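Local atomic coordinates of lipolytic protein G-D-S-L family (Chitinophaga pinensis, PDB entry 4Q7Q), a protein that is of unconfirmed function but probably hydrolyses ester bonds of lipids or other acylated substrates, as a GDSL-type lipase or esterase would. Residues A[28-41]-A[241-255]. Sequence-based numbering, arbitrary orientation. Where two conformers were deposited one is given.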
ATOM      1  N   ARG A  28      -1.032 -11.838  12.690  1.00 24.36           N
ATOM      2  CA  ARG A  28      -0.441 -12.603  11.598  1.00 24.65           C
ATOM      3  C   ARG A  28       0.916 -12.034  11.211  1.00 24.68           C
ATOM      4  O   ARG A  28       1.728 -12.718  10.589  1.00 25.24           O
ATOM      5  CB  ARG A  28      -1.353 -12.598  10.368  1.00 26.80           C
ATOM      6  CG  ARG A  28      -2.714 -13.242  10.578  1.00 30.15           C
ATOM      7  CD  ARG A  28      -2.903 -14.475   9.716  1.00 33.06           C
ATOM      8  NE  ARG A  28      -4.160 -15.143  10.036  1.00 34.34           N
ATOM      9  CZ  ARG A  28      -5.120 -15.417   9.160  1.00 35.64           C
ATOM     10  NH1 ARG A  28      -4.976 -15.097   7.881  1.00 35.94           N
ATOM     11  NH2 ARG A  28      -6.224 -16.034   9.565  1.00 35.75           N
ATOM     12  N   VAL A  29       1.150 -10.776  11.575  1.00 22.92           N
ATOM     13  CA  VAL A  29       2.394 -10.084  11.248  1.00 23.00           C
ATOM     14  C   VAL A  29       3.155  -9.743  12.527  1.00 23.46           C
ATOM     15  O   VAL A  29       2.553  -9.319  13.514  1.00 23.97           O
ATOM     16  CB  VAL A  29       2.095  -8.780  10.476  1.00 23.22           C
ATOM     17  CG1 VAL A  29       3.375  -7.984  10.211  1.00 22.86           C
ATOM     18  CG2 VAL A  29       1.362  -9.092   9.181  1.00 23.49           C
ATOM     19  N   SER A  30       4.473  -9.915  12.509  1.00 23.21           N
ATOM     20  CA  SER A  30       5.288  -9.599  13.684  1.00 23.63           C
ATOM     21  C   SER A  30       6.148  -8.340  13.501  1.00 22.66           C
ATOM     22  O   SER A  30       6.516  -7.693  14.477  1.00 22.47           O
ATOM     23  CB  SER A  30       6.151 -10.795  14.097  1.00 26.15           C
ATOM     24  OG  SER A  30       7.129 -11.087  13.117  1.00 27.92           O
ATOM     25  N   LYS A  31       6.461  -7.995  12.255  1.00 21.85           N
ATOM     26  CA  LYS A  31       7.229  -6.785  11.977  1.00 21.10           C
ATOM     27  C   LYS A  31       6.768  -6.162  10.667  1.00 19.75           C
ATOM     28  O   LYS A  31       6.791  -6.810   9.621  1.00 19.83           O
ATOM     29  CB  LYS A  31       8.736  -7.075  11.908  1.00 23.56           C
ATOM     30  CG  LYS A  31       9.412  -7.428  13.239  1.00 25.92           C
ATOM     31  CD  LYS A  31      10.913  -7.644  13.054  1.00 27.61           C
ATOM     32  CE  LYS A  31      11.576  -8.064  14.356  1.00 32.08           C
ATOM     33  NZ  LYS A  31      13.053  -8.232  14.219  1.00 34.17           N
ATOM     34  N   GLY A  32       6.343  -4.904  10.736  1.00 18.87           N
ATOM     35  CA  GLY A  32       5.917  -4.166   9.557  1.00 17.21           C
ATOM     36  C   GLY A  32       7.090  -3.589   8.785  1.00 17.05           C
ATOM     37  O   GLY A  32       8.240  -3.764   9.178  1.00 17.68           O
ATOM     38  N   TYR A  33       6.819  -2.885   7.692  1.00 15.33           N
ATOM     39  CA  TYR A  33       7.926  -2.446   6.836  1.00 16.01           C
ATOM     40  C   TYR A  33       8.724  -1.261   7.394  1.00 16.44           C
ATOM     41  O   TYR A  33       9.893  -1.095   7.044  1.00 17.70           O
ATOM     42  CB  TYR A  33       7.482  -2.219   5.376  1.00 16.54           C
ATOM     43  CG  TYR A  33       6.862  -0.870   5.087  1.00 16.01           C
ATOM     44  CD1 TYR A  33       7.654   0.221   4.728  1.00 16.90           C
ATOM     45  CD2 TYR A  33       5.487  -0.689   5.142  1.00 16.45           C
ATOM     46  CE1 TYR A  33       7.094   1.447   4.458  1.00 15.99           C
ATOM     47  CE2 TYR A  33       4.919   0.546   4.875  1.00 16.59           C
ATOM     48  CZ  TYR A  33       5.722   1.606   4.528  1.00 15.99           C
ATOM     49  OH  TYR A  33       5.149   2.830   4.281  1.00 15.65           O
ATOM     50  N   LEU A  34       8.115  -0.457   8.264  1.00 16.58           N
ATOM     51  CA  LEU A  34       8.854   0.643   8.902  1.00 16.43           C
ATOM     52  C   LEU A  34       9.882   0.085   9.878  1.00 17.73           C
ATOM     53  O   LEU A  34      11.050   0.506   9.899  1.00 18.08           O
ATOM     54  CB  LEU A  34       7.922   1.589   9.669  1.00 16.65           C
ATOM     55  CG  LEU A  34       6.663   2.103   8.961  1.00 16.89           C
ATOM     56  CD1 LEU A  34       5.928   3.120   9.841  1.00 16.91           C
ATOM     57  CD2 LEU A  34       6.988   2.701   7.610  1.00 17.58           C
ATOM     58  N   THR A  35       9.432  -0.866  10.690  1.00 17.93           N
ATOM     59  CA  THR A  35      10.291  -1.549  11.655  1.00 18.06           C
ATOM     60  C   THR A  35      11.441  -2.242  10.937  1.00 17.85           C
ATOM     61  O   THR A  35      12.599  -2.111  11.330  1.00 19.62           O
ATOM     62  CB  THR A  35       9.472  -2.560  12.475  1.00 18.58           C
ATOM     63  OG1 THR A  35       8.467  -1.854  13.215  1.00 19.82           O
ATOM     64  CG2 THR A  35      10.357  -3.367  13.436  1.00 18.66           C
ATOM     65  N   ARG A  36      11.129  -2.954   9.859  1.00 17.89           N
ATOM     66  CA  ARG A  36      12.155  -3.670   9.114  0.81 17.87           C
ATOM     67  C   ARG A  36      13.132  -2.725   8.413  1.00 19.35           C
ATOM     68  O   ARG A  36      14.328  -3.004   8.361  1.00 20.68           O
ATOM     69  CB  ARG A  36      11.518  -4.632   8.121  0.81 18.03           C
ATOM     70  CG  ARG A  36      10.736  -5.741   8.790  0.81 19.72           C
ATOM     71  CD  ARG A  36      10.057  -6.657   7.766  0.81 21.98           C
ATOM     72  NE  ARG A  36       9.298  -7.720   8.422  0.81 22.35           N
ATOM     73  CZ  ARG A  36       9.845  -8.827   8.912  0.81 25.67           C
ATOM     74  NH1 ARG A  36       9.091  -9.737   9.510  0.81 26.26           N
ATOM     75  NH2 ARG A  36      11.153  -9.024   8.802  0.81 28.63           N
ATOM     76  N   LEU A  37      12.629  -1.612   7.879  1.00 18.47           N
ATOM     77  CA  LEU A  37      13.515  -0.615   7.273  1.00 19.14           C
ATOM     78  C   LEU A  37      14.525  -0.136   8.312  1.00 18.73           C
ATOM     79  O   LEU A  37      15.727  -0.068   8.047  1.00 19.46           O
ATOM     80  CB  LEU A  37      12.720   0.577   6.714  1.00 18.57           C
ATOM     81  CG  LEU A  37      13.463   1.702   5.963  1.00 19.74           C
ATOM     82  CD1 LEU A  37      14.271   2.666   6.877  1.00 18.94           C
ATOM     83  CD2 LEU A  37      14.357   1.124   4.873  1.00 21.86           C
ATOM     84  N   ASN A  38      14.030   0.216   9.492  1.00 18.83           N
ATOM     85  CA  ASN A  38      14.902   0.680  10.559  1.00 19.23           C
ATOM     86  C   ASN A  38      15.941  -0.358  10.988  1.00 21.03           C
ATOM     87  O   ASN A  38      17.044  -0.001  11.362  1.00 21.10           O
ATOM     88  CB  ASN A  38      14.078   1.187  11.749  1.00 19.91           C
ATOM     89  CG  ASN A  38      14.927   1.445  12.975  1.00 21.68           C
ATOM     90  OD1 ASN A  38      14.955   0.630  13.898  1.00 21.78           O
ATOM     91  ND2 ASN A  38      15.633   2.577  12.987  1.00 22.48           N
ATOM     92  N   GLU A  39      15.612  -1.643  10.911  1.00 21.34           N
ATOM     93  CA  GLU A  39      16.618  -2.657  11.224  1.00 22.21           C
ATOM     94  C   GLU A  39      17.761  -2.626  10.210  1.00 21.62           C
ATOM     95  O   GLU A  39      18.920  -2.831  10.564  1.00 22.20           O
ATOM     96  CB  GLU A  39      16.001  -4.051  11.286  1.00 22.89           C
ATOM     97  CG  GLU A  39      15.014  -4.234  12.420  1.00 25.37           C
ATOM     98  CD  GLU A  39      14.340  -5.599  12.418  1.00 28.24           C
ATOM     99  OE1 GLU A  39      14.363  -6.295  11.377  1.00 29.36           O
ATOM    100  OE2 GLU A  39      13.788  -5.977  13.470  1.00 30.13           O
ATOM    101  N   ILE A  40      17.428  -2.373   8.951  1.00 21.08           N
ATOM    102  CA  ILE A  40      18.436  -2.298   7.901  1.00 21.44           C
ATOM    103  C   ILE A  40      19.239  -0.995   8.011  1.00 21.82           C
ATOM    104  O   ILE A  40      20.470  -0.995   7.901  1.00 24.16           O
ATOM    105  CB  ILE A  40      17.778  -2.404   6.515  1.00 20.86           C
ATOM    106  CG1 ILE A  40      16.973  -3.705   6.414  1.00 22.07           C
ATOM    107  CG2 ILE A  40      18.822  -2.330   5.411  1.00 20.71           C
ATOM    108  CD1 ILE A  40      16.013  -3.751   5.230  1.00 22.55           C
ATOM    109  N   LEU A  41      18.530   0.108   8.236  1.00 22.19           N
ATOM    110  CA  LEU A  41      19.139   1.427   8.365  1.00 21.93           C
ATOM    111  C   LEU A  41      18.785   2.020   9.724  1.00 21.89           C
ATOM    112  O   LEU A  41      17.815   2.767   9.846  1.00 21.58           O
ATOM    113  CB  LEU A  41      18.665   2.348   7.239  1.00 22.29           C
ATOM    114  CG  LEU A  41      18.872   1.800   5.824  1.00 21.89           C
ATOM    115  CD1 LEU A  41      18.277   2.737   4.791  1.00 22.72           C
ATOM    116  CD2 LEU A  41      20.358   1.522   5.531  1.00 22.80           C
ATOM    117  N   ASP A 241       4.797 -10.838   7.021  1.00 19.16           N
ATOM    118  CA  ASP A 241       6.188 -10.589   7.372  1.00 21.11           C
ATOM    119  C   ASP A 241       7.074 -10.639   6.129  1.00 21.77           C
ATOM    120  O   ASP A 241       7.936  -9.779   5.944  1.00 22.81           O
ATOM    121  CB  ASP A 241       6.682 -11.613   8.394  1.00 21.83           C
ATOM    122  CG  ASP A 241       6.261 -11.279   9.812  1.00 27.36           C
ATOM    123  OD1 ASP A 241       6.102 -10.087  10.121  1.00 29.73           O
ATOM    124  OD2 ASP A 241       6.109 -12.215  10.628  1.00 32.97           O
ATOM    125  N   LYS A 242       6.847 -11.642   5.279  1.00 20.91           N
ATOM    126  CA  LYS A 242       7.602 -11.795   4.037  1.00 20.75           C
ATOM    127  C   LYS A 242       7.399 -10.602   3.099  1.00 19.63           C
ATOM    128  O   LYS A 242       8.368 -10.065   2.557  1.00 20.72           O
ATOM    129  CB  LYS A 242       7.211 -13.092   3.329  1.00 23.25           C
ATOM    130  CG  LYS A 242       7.980 -13.346   2.050  1.00 25.93           C
ATOM    131  CD  LYS A 242       7.535 -14.629   1.371  1.00 29.25           C
ATOM    132  CE  LYS A 242       8.394 -14.924   0.154  1.00 32.24           C
ATOM    133  N   GLY A 243       6.148 -10.189   2.906  1.00 18.57           N
ATOM    134  CA  GLY A 243       5.865  -9.023   2.092  1.00 17.66           C
ATOM    135  C   GLY A 243       6.543  -7.768   2.626  1.00 17.16           C
ATOM    136  O   GLY A 243       7.164  -7.023   1.865  1.00 18.39           O
ATOM    137  N   ASN A 244       6.433  -7.531   3.933  1.00 17.21           N
ATOM    138  CA  ASN A 244       7.053  -6.361   4.549  1.00 16.94           C
ATOM    139  C   ASN A 244       8.578  -6.350   4.423  1.00 17.34           C
ATOM    140  O   ASN A 244       9.184  -5.283   4.282  1.00 17.83           O
ATOM    141  CB  ASN A 244       6.638  -6.220   6.013  1.00 17.00           C
ATOM    142  CG  ASN A 244       5.243  -5.680   6.163  1.00 17.59           C
ATOM    143  OD1 ASN A 244       4.866  -4.721   5.495  1.00 18.79           O
ATOM    144  ND2 ASN A 244       4.462  -6.291   7.039  1.00 17.17           N
ATOM    145  N   ALA A 245       9.190  -7.529   4.463  1.00 18.92           N
ATOM    146  CA  ALA A 245      10.641  -7.630   4.299  1.00 19.37           C
ATOM    147  C   ALA A 245      11.068  -7.210   2.889  1.00 20.11           C
ATOM    148  O   ALA A 245      12.042  -6.482   2.718  1.00 21.43           O
ATOM    149  CB  ALA A 245      11.140  -9.043   4.631  1.00 19.45           C
ATOM    150  N   ILE A 246      10.326  -7.656   1.882  1.00 19.90           N
ATOM    151  CA  ILE A 246      10.628  -7.287   0.500  1.00 19.74           C
ATOM    152  C   ILE A 246      10.458  -5.778   0.290  1.00 18.80           C
ATOM    153  O   ILE A 246      11.311  -5.119  -0.309  1.00 19.73           O
ATOM    154  CB  ILE A 246       9.762  -8.095  -0.494  1.00 19.40           C
ATOM    155  CG1 ILE A 246      10.157  -9.579  -0.435  1.00 20.30           C
ATOM    156  CG2 ILE A 246       9.927  -7.556  -1.909  1.00 20.10           C
ATOM    157  CD1 ILE A 246       9.130 -10.522  -1.026  1.00 21.11           C
ATOM    158  N   ILE A 247       9.359  -5.233   0.791  1.00 17.26           N
ATOM    159  CA  ILE A 247       9.134  -3.792   0.718  1.00 16.07           C
ATOM    160  C   ILE A 247      10.259  -3.011   1.410  1.00 15.65           C
ATOM    161  O   ILE A 247      10.812  -2.069   0.845  1.00 17.58           O
ATOM    162  CB  ILE A 247       7.785  -3.411   1.350  1.00 15.22           C
ATOM    163  CG1 ILE A 247       6.639  -4.009   0.535  1.00 15.99           C
ATOM    164  CG2 ILE A 247       7.642  -1.902   1.428  1.00 17.12           C
ATOM    165  CD1 ILE A 247       5.280  -3.855   1.186  1.00 17.77           C
ATOM    166  N   ALA A 248      10.609  -3.409   2.629  1.00 16.67           N
ATOM    167  CA  ALA A 248      11.640  -2.703   3.374  1.00 17.23           C
ATOM    168  C   ALA A 248      12.986  -2.732   2.658  1.00 18.66           C
ATOM    169  O   ALA A 248      13.718  -1.740   2.659  1.00 19.90           O
ATOM    170  CB  ALA A 248      11.771  -3.269   4.773  1.00 18.57           C
ATOM    171  N   SER A 249      13.320  -3.866   2.047  1.00 19.22           N
ATOM    172  CA  SER A 249      14.577  -3.994   1.320  0.57 20.53           C
ATOM    173  C   SER A 249      14.620  -3.065   0.109  1.00 20.06           C
ATOM    174  O   SER A 249      15.639  -2.433  -0.161  1.00 21.45           O
ATOM    175  CB  SER A 249      14.799  -5.437   0.875  0.57 21.86           C
ATOM    176  OG  SER A 249      15.985  -5.546   0.109  0.57 23.17           O
ATOM    177  N   ALA A 250      13.508  -2.992  -0.618  1.00 18.52           N
ATOM    178  CA  ALA A 250      13.418  -2.130  -1.791  1.00 19.60           C
ATOM    179  C   ALA A 250      13.541  -0.671  -1.370  1.00 20.89           C
ATOM    180  O   ALA A 250      14.210   0.126  -2.031  1.00 21.95           O
ATOM    181  CB  ALA A 250      12.110  -2.368  -2.529  1.00 19.31           C
ATOM    182  N   LEU A 251      12.894  -0.329  -0.259  1.00 19.65           N
ATOM    183  CA  LEU A 251      12.931   1.035   0.248  1.00 19.68           C
ATOM    184  C   LEU A 251      14.328   1.387   0.737  1.00 20.44           C
ATOM    185  O   LEU A 251      14.819   2.492   0.501  1.00 20.35           O
ATOM    186  CB  LEU A 251      11.905   1.214   1.369  1.00 19.58           C
ATOM    187  CG  LEU A 251      11.782   2.620   1.960  1.00 20.51           C
ATOM    188  CD1 LEU A 251      11.496   3.646   0.865  1.00 21.53           C
ATOM    189  CD2 LEU A 251      10.708   2.673   3.044  1.00 20.85           C
ATOM    190  N   ALA A 252      14.974   0.437   1.402  1.00 20.54           N
ATOM    191  CA  ALA A 252      16.328   0.667   1.890  1.00 21.63           C
ATOM    192  C   ALA A 252      17.308   0.969   0.756  1.00 22.96           C
ATOM    193  O   ALA A 252      18.176   1.826   0.906  1.00 23.14           O
ATOM    194  CB  ALA A 252      16.815  -0.506   2.745  1.00 22.40           C
ATOM    195  N   ASP A 253      17.158   0.286  -0.378  1.00 23.17           N
ATOM    196  CA  ASP A 253      18.019   0.535  -1.534  1.00 25.24           C
ATOM    197  C   ASP A 253      17.908   1.985  -2.005  1.00 24.56           C
ATOM    198  O   ASP A 253      18.907   2.630  -2.317  1.00 24.40           O
ATOM    199  CB  ASP A 253      17.678  -0.412  -2.690  1.00 29.82           C
ATOM    200  CG  ASP A 253      18.048  -1.856  -2.398  1.00 36.03           C
ATOM    201  OD1 ASP A 253      18.874  -2.092  -1.492  1.00 38.21           O
ATOM    202  OD2 ASP A 253      17.520  -2.756  -3.085  1.00 39.09           O
ATOM    203  N   VAL A 254      16.682   2.494  -2.063  1.00 22.57           N
ATOM    204  CA  VAL A 254      16.459   3.870  -2.492  1.00 22.23           C
ATOM    205  C   VAL A 254      17.021   4.873  -1.476  1.00 23.11           C
ATOM    206  O   VAL A 254      17.663   5.858  -1.845  1.00 23.92           O
ATOM    207  CB  VAL A 254      14.968   4.129  -2.738  1.00 22.05           C
ATOM    208  CG1 VAL A 254      14.711   5.618  -2.895  1.00 23.42           C
ATOM    209  CG2 VAL A 254      14.505   3.363  -3.972  1.00 23.76           C
ATOM    210  N   PHE A 255      16.789   4.617  -0.196  1.00 21.72           N
ATOM    211  CA  PHE A 255      17.355   5.469   0.843  1.00 21.96           C
ATOM    212  C   PHE A 255      18.876   5.516   0.730  1.00 24.07           C
ATOM    213  O   PHE A 255      19.475   6.586   0.863  1.00 23.39           O
ATOM    214  CB  PHE A 255      16.929   4.994   2.234  1.00 21.15           C
ATOM    215  CG  PHE A 255      15.529   5.403   2.621  1.00 21.79           C
ATOM    216  CD1 PHE A 255      14.755   6.201   1.789  1.00 21.74           C
ATOM    217  CD2 PHE A 255      14.991   4.996   3.829  1.00 22.07           C
ATOM    218  CE1 PHE A 255      13.471   6.588   2.157  1.00 21.00           C
ATOM    219  CE2 PHE A 255      13.709   5.373   4.200  1.00 20.75           C
ATOM    220  CZ  PHE A 255      12.948   6.174   3.361  1.00 20.72           C
TER
HETATM  221  O   HOH W   1       3.273 -12.734   8.447  1.00 25.90           O
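Asp241, in the first turn of helix 241-255, grips the loop that leads into helix 33-40, and beyond it the two helices pack side by side, their axes 8.3 Å apart and crossing at -49°. Both cover the same face of the parallel sheet of this SGNH-hydrolase fold, where Leu37 and Leu251 also rest on Trp8 of strand 6-12. The polar end centres on Asp241 OD1, which accepts three bonds. Ser30 N (2.9 Å) and Lys31 N (3.0 Å) reach Asp241 OD1 on the syn side, whereas Arg36 NH1 meets the same OD1 at 3.1 Å, a salt bridge, from well above the carboxylate plane. OD2 takes the hydroxyl of Ser30, and a water joins Arg28 O to Asp241 N. An alanine in place of Asp241 would probably leave both loop amides and the Arg36 guanidinium without their shared acceptor, freeing the loop to shift. Arg36, modelled in two conformers, of which one makes these contacts, is extended from CG to NE and lies as a knob among Asp241, Asn244, Ala245 and Ala248; its NE donates to Lys31 O, and the guanidinium lies between Asp241 O over one face and Lys31 CB over the other, both offset toward its rim.

The apolar part is knobs-into-holes packing. Tyr33 sits among Asn244, Ile247, Ala248 and Leu251, with Ile247 CG2 making an off-centre CH-pi contact 4.3 Å from the ring centroid; the Tyr33 hydroxyl is hydrogen-bonded to Thr16 OG1. Small Ala248 returns the interlock, its CB entering the hole formed by Tyr33, Arg36, Leu37 and Ile40. With CG anti to the backbone N (chi1 -177°), Leu37 spreads its two methyls along helix 241-255: Leu37 CD2 packs 3.6 Å from Ala252 CB, and CD1 meets the edge of the Phe255 ring at CE2, 3.8 Å away.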